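Local coordinates for DUF2442 domain-containing protein (Nitrosomonas europaea, PDB 2AUW) that is of unknown function but probably binds DNA, at residues V90-F95 / I130-W135. Residues are numbered along the deposited sequence; the frame is centred on the assembly and turned at random.
Sequences VSHEMF and IPRTIW
Trp135 presents one indole face to Val90 and Met94. The Met94 methyl, CE of a selenomethionine, makes a CH-pi contact 3.8 Å from the centroid of the five-membered ring of Trp135, 28° off its normal. Val90 CG1 lies over the same face, 3.5 Å above the Trp135 ring plane, and Val90 CG2 touches Trp135 CB at 3.5 Å. With CG trans to the backbone N (chi1 -174°), Trp135 extends its six-membered ring to the start of helix 92-101, where CH2 meets Met94 O at 3.3 Å. Replacing Trp135 by an alanine is likely to open a gap under the Val90 and Met94 methyls and leave them without their aromatic partner.

Deeper in, Ile130 CD1 packs on Phe95 CB at 3.5 Å. Ile134 CG2 adds a looser contact with the Phe95 ring.

No direct hydrogen bond joins the segments. Two waters bridge Val90 and Ile130, one from Val90 O to Ile130 N, the other from Val90 N to Ile130 O.

Ser91 OG N-caps helix 92-101, accepting from Met94 N at 3.1 Å, and is also hydrogen-bonded to Glu85 OE2.

The contact joins the starts of helices 92-101 and 132-144, which come before and after helices 106-113 and 117-124 in the chain, consistent with a helix-turn-helix domain.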
ATOM      1  N   VAL B  90      -1.088  22.337   9.365  1.00 28.33           N
ATOM      2  CA  VAL B  90      -1.819  21.882   8.184  1.00 26.34           C
ATOM      3  C   VAL B  90      -2.298  20.442   8.368  1.00 24.87           C
ATOM      4  O   VAL B  90      -1.483  19.537   8.629  1.00 25.88           O
ATOM      5  CB  VAL B  90      -0.907  22.001   6.959  1.00 26.09           C
ATOM      6  CG1 VAL B  90      -1.627  21.526   5.671  1.00 25.54           C
ATOM      7  CG2 VAL B  90      -0.397  23.458   6.853  1.00 29.13           C
ATOM      8  N   SER B  91      -3.604  20.201   8.230  1.00 23.72           N
ATOM      9  CA  SER B  91      -4.129  18.853   8.378  1.00 21.97           C
ATOM     10  C   SER B  91      -4.087  18.095   7.061  1.00 21.86           C
ATOM     11  O   SER B  91      -4.046  18.691   5.969  1.00 20.58           O
ATOM     12  CB  SER B  91      -5.586  18.847   8.911  1.00 22.52           C
ATOM     13  OG  SER B  91      -6.393  19.538   7.948  1.00 22.40           O
ATOM     14  N   HIS B  92      -4.139  16.769   7.174  1.00 20.97           N
ATOM     15  CA  HIS B  92      -4.327  15.910   6.003  1.00 21.17           C
ATOM     16  C   HIS B  92      -5.649  16.186   5.250  1.00 21.78           C
ATOM     17  O   HIS B  92      -5.724  15.954   4.043  1.00 21.86           O
ATOM     18  CB  HIS B  92      -4.265  14.429   6.424  1.00 21.06           C
ATOM     19  CG  HIS B  92      -5.486  13.962   7.144  1.00 18.60           C
ATOM     20  ND1 HIS B  92      -5.729  14.264   8.464  1.00 19.51           N
ATOM     21  CD2 HIS B  92      -6.535  13.209   6.726  1.00 20.34           C
ATOM     22  CE1 HIS B  92      -6.882  13.728   8.828  1.00 21.22           C
ATOM     23  NE2 HIS B  92      -7.391  13.083   7.788  1.00 19.61           N
ATOM     24  N   GLU B  93      -6.674  16.658   5.966  1.00 22.42           N
ATOM     25  CA  GLU B  93      -7.955  17.060   5.335  1.00 23.07           C
ATOM     26  C   GLU B  93      -7.834  18.305   4.483  1.00 23.35           C
ATOM     27  O   GLU B  93      -8.377  18.345   3.390  1.00 23.69           O
ATOM     28  CB  GLU B  93      -9.066  17.231   6.372  1.00 22.86           C
ATOM     29  CG  GLU B  93      -9.477  15.920   6.994  1.00 24.85           C
ATOM     30  CD  GLU B  93     -10.695  16.027   7.895  1.00 27.56           C
ATOM     31  OE1 GLU B  93     -11.209  17.128   8.132  1.00 29.76           O
ATOM     32  OE2 GLU B  93     -11.132  14.990   8.378  1.00 26.94           O
HETATM   33  N   MSE B  94      -7.099  19.305   4.953  1.00 23.12           N
HETATM   34  CA  MSE B  94      -6.819  20.498   4.144  1.00 25.17           C
HETATM   35  C   MSE B  94      -6.118  20.093   2.845  1.00 23.73           C
HETATM   36  O   MSE B  94      -6.461  20.562   1.748  1.00 23.83           O
HETATM   37  CB  MSE B  94      -5.964  21.496   4.951  1.00 23.68           C
HETATM   38  CG  MSE B  94      -6.762  22.265   5.997  1.00 26.04           C
HETATM   39 SE   MSE B  94      -5.595  23.163   7.242  0.89 33.07          SE
HETATM   40  CE  MSE B  94      -4.733  24.426   6.021  1.00 27.99           C
ATOM     41  N   PHE B  95      -5.163  19.177   2.969  1.00 22.23           N
ATOM     42  CA  PHE B  95      -4.394  18.669   1.841  1.00 23.13           C
ATOM     43  C   PHE B  95      -5.279  17.842   0.896  1.00 22.57           C
ATOM     44  O   PHE B  95      -5.242  18.030  -0.334  1.00 23.33           O
ATOM     45  CB  PHE B  95      -3.209  17.825   2.353  1.00 22.14           C
ATOM     46  CG  PHE B  95      -2.251  17.386   1.268  1.00 23.72           C
ATOM     47  CD1 PHE B  95      -1.291  18.281   0.766  1.00 25.54           C
ATOM     48  CD2 PHE B  95      -2.305  16.089   0.749  1.00 22.92           C
ATOM     49  CE1 PHE B  95      -0.385  17.913  -0.243  1.00 23.89           C
ATOM     50  CE2 PHE B  95      -1.402  15.686  -0.270  1.00 24.23           C
ATOM     51  CZ  PHE B  95      -0.429  16.611  -0.760  1.00 24.51           C
ATOM     52  N   ILE B 130       2.471  17.489   7.599  1.00 24.61           N
ATOM     53  CA  ILE B 130       2.617  18.310   6.403  1.00 24.64           C
ATOM     54  C   ILE B 130       3.334  19.630   6.733  1.00 24.32           C
ATOM     55  O   ILE B 130       2.804  20.451   7.520  1.00 24.42           O
ATOM     56  CB  ILE B 130       1.240  18.567   5.765  1.00 24.24           C
ATOM     57  CG1 ILE B 130       0.540  17.232   5.449  1.00 23.07           C
ATOM     58  CG2 ILE B 130       1.394  19.437   4.505  1.00 26.27           C
ATOM     59  CD1 ILE B 130      -0.922  17.375   4.985  1.00 24.61           C
ATOM     60  N   PRO B 131       4.540  19.830   6.161  1.00 24.93           N
ATOM     61  CA  PRO B 131       5.230  21.080   6.489  1.00 25.59           C
ATOM     62  C   PRO B 131       4.500  22.322   5.923  1.00 25.38           C
ATOM     63  O   PRO B 131       3.794  22.248   4.893  1.00 24.01           O
ATOM     64  CB  PRO B 131       6.609  20.923   5.852  1.00 25.81           C
ATOM     65  CG  PRO B 131       6.717  19.484   5.348  1.00 26.85           C
ATOM     66  CD  PRO B 131       5.311  18.980   5.229  1.00 24.83           C
ATOM     67  N   ARG B 132       4.666  23.449   6.618  1.00 25.59           N
ATOM     68  CA  ARG B 132       4.180  24.752   6.144  1.00 26.74           C
ATOM     69  C   ARG B 132       4.575  24.999   4.672  1.00 26.76           C
ATOM     70  O   ARG B 132       3.750  25.413   3.877  1.00 25.25           O
ATOM     71  CB  ARG B 132       4.710  25.856   7.087  1.00 27.58           C
ATOM     72  CG  ARG B 132       4.676  27.292   6.541  1.00 29.13           C
ATOM     73  CD  ARG B 132       5.291  28.290   7.536  1.00 29.19           C
ATOM     74  NE  ARG B 132       5.098  29.638   7.017  1.00 32.10           N
ATOM     75  CZ  ARG B 132       4.130  30.462   7.390  1.00 34.52           C
ATOM     76  NH1 ARG B 132       3.253  30.102   8.332  1.00 34.23           N
ATOM     77  NH2 ARG B 132       4.042  31.661   6.820  1.00 34.12           N
ATOM     78  N   THR B 133       5.826  24.711   4.314  1.00 25.91           N
ATOM     79  CA  THR B 133       6.318  24.919   2.935  1.00 26.05           C
ATOM     80  C   THR B 133       5.438  24.192   1.868  1.00 25.00           C
ATOM     81  O   THR B 133       5.148  24.732   0.794  1.00 25.11           O
ATOM     82  CB  THR B 133       7.774  24.438   2.800  1.00 25.76           C
ATOM     83  OG1 THR B 133       8.544  24.849   3.954  1.00 26.89           O
ATOM     84  CG2 THR B 133       8.387  24.996   1.556  1.00 25.46           C
ATOM     85  N   ILE B 134       5.012  22.971   2.187  1.00 24.27           N
ATOM     86  CA  ILE B 134       4.203  22.163   1.265  1.00 23.20           C
ATOM     87  C   ILE B 134       2.829  22.791   1.096  1.00 23.62           C
ATOM     88  O   ILE B 134       2.354  22.953  -0.033  1.00 22.52           O
ATOM     89  CB  ILE B 134       4.110  20.672   1.744  1.00 23.19           C
ATOM     90  CG1 ILE B 134       5.449  19.955   1.488  1.00 23.67           C
ATOM     91  CG2 ILE B 134       2.928  19.915   1.054  1.00 23.87           C
ATOM     92  CD1 ILE B 134       5.848  19.928  -0.006  1.00 25.73           C
ATOM     93  N   TRP B 135       2.184  23.164   2.209  1.00 23.06           N
ATOM     94  CA  TRP B 135       0.883  23.824   2.103  1.00 23.34           C
ATOM     95  C   TRP B 135       0.923  25.162   1.338  1.00 23.78           C
ATOM     96  O   TRP B 135       0.058  25.437   0.508  1.00 23.74           O
ATOM     97  CB  TRP B 135       0.202  23.960   3.469  1.00 21.91           C
ATOM     98  CG  TRP B 135      -1.189  24.503   3.340  1.00 22.82           C
ATOM     99  CD1 TRP B 135      -1.664  25.689   3.844  1.00 22.36           C
ATOM    100  CD2 TRP B 135      -2.272  23.916   2.604  1.00 21.52           C
ATOM    101  NE1 TRP B 135      -2.975  25.865   3.468  1.00 21.12           N
ATOM    102  CE2 TRP B 135      -3.379  24.785   2.728  1.00 22.72           C
ATOM    103  CE3 TRP B 135      -2.422  22.722   1.873  1.00 21.89           C
ATOM    104  CZ2 TRP B 135      -4.618  24.509   2.146  1.00 22.63           C
ATOM    105  CZ3 TRP B 135      -3.662  22.452   1.279  1.00 22.13           C
ATOM    106  CH2 TRP B 135      -4.748  23.344   1.438  1.00 22.55           C
TER
HETATM  107  O   HOH W   1       0.303  17.779   9.327  1.00 33.20           O
HETATM  108  O   HOH W   2       1.658  21.919   9.526  1.00 44.81           O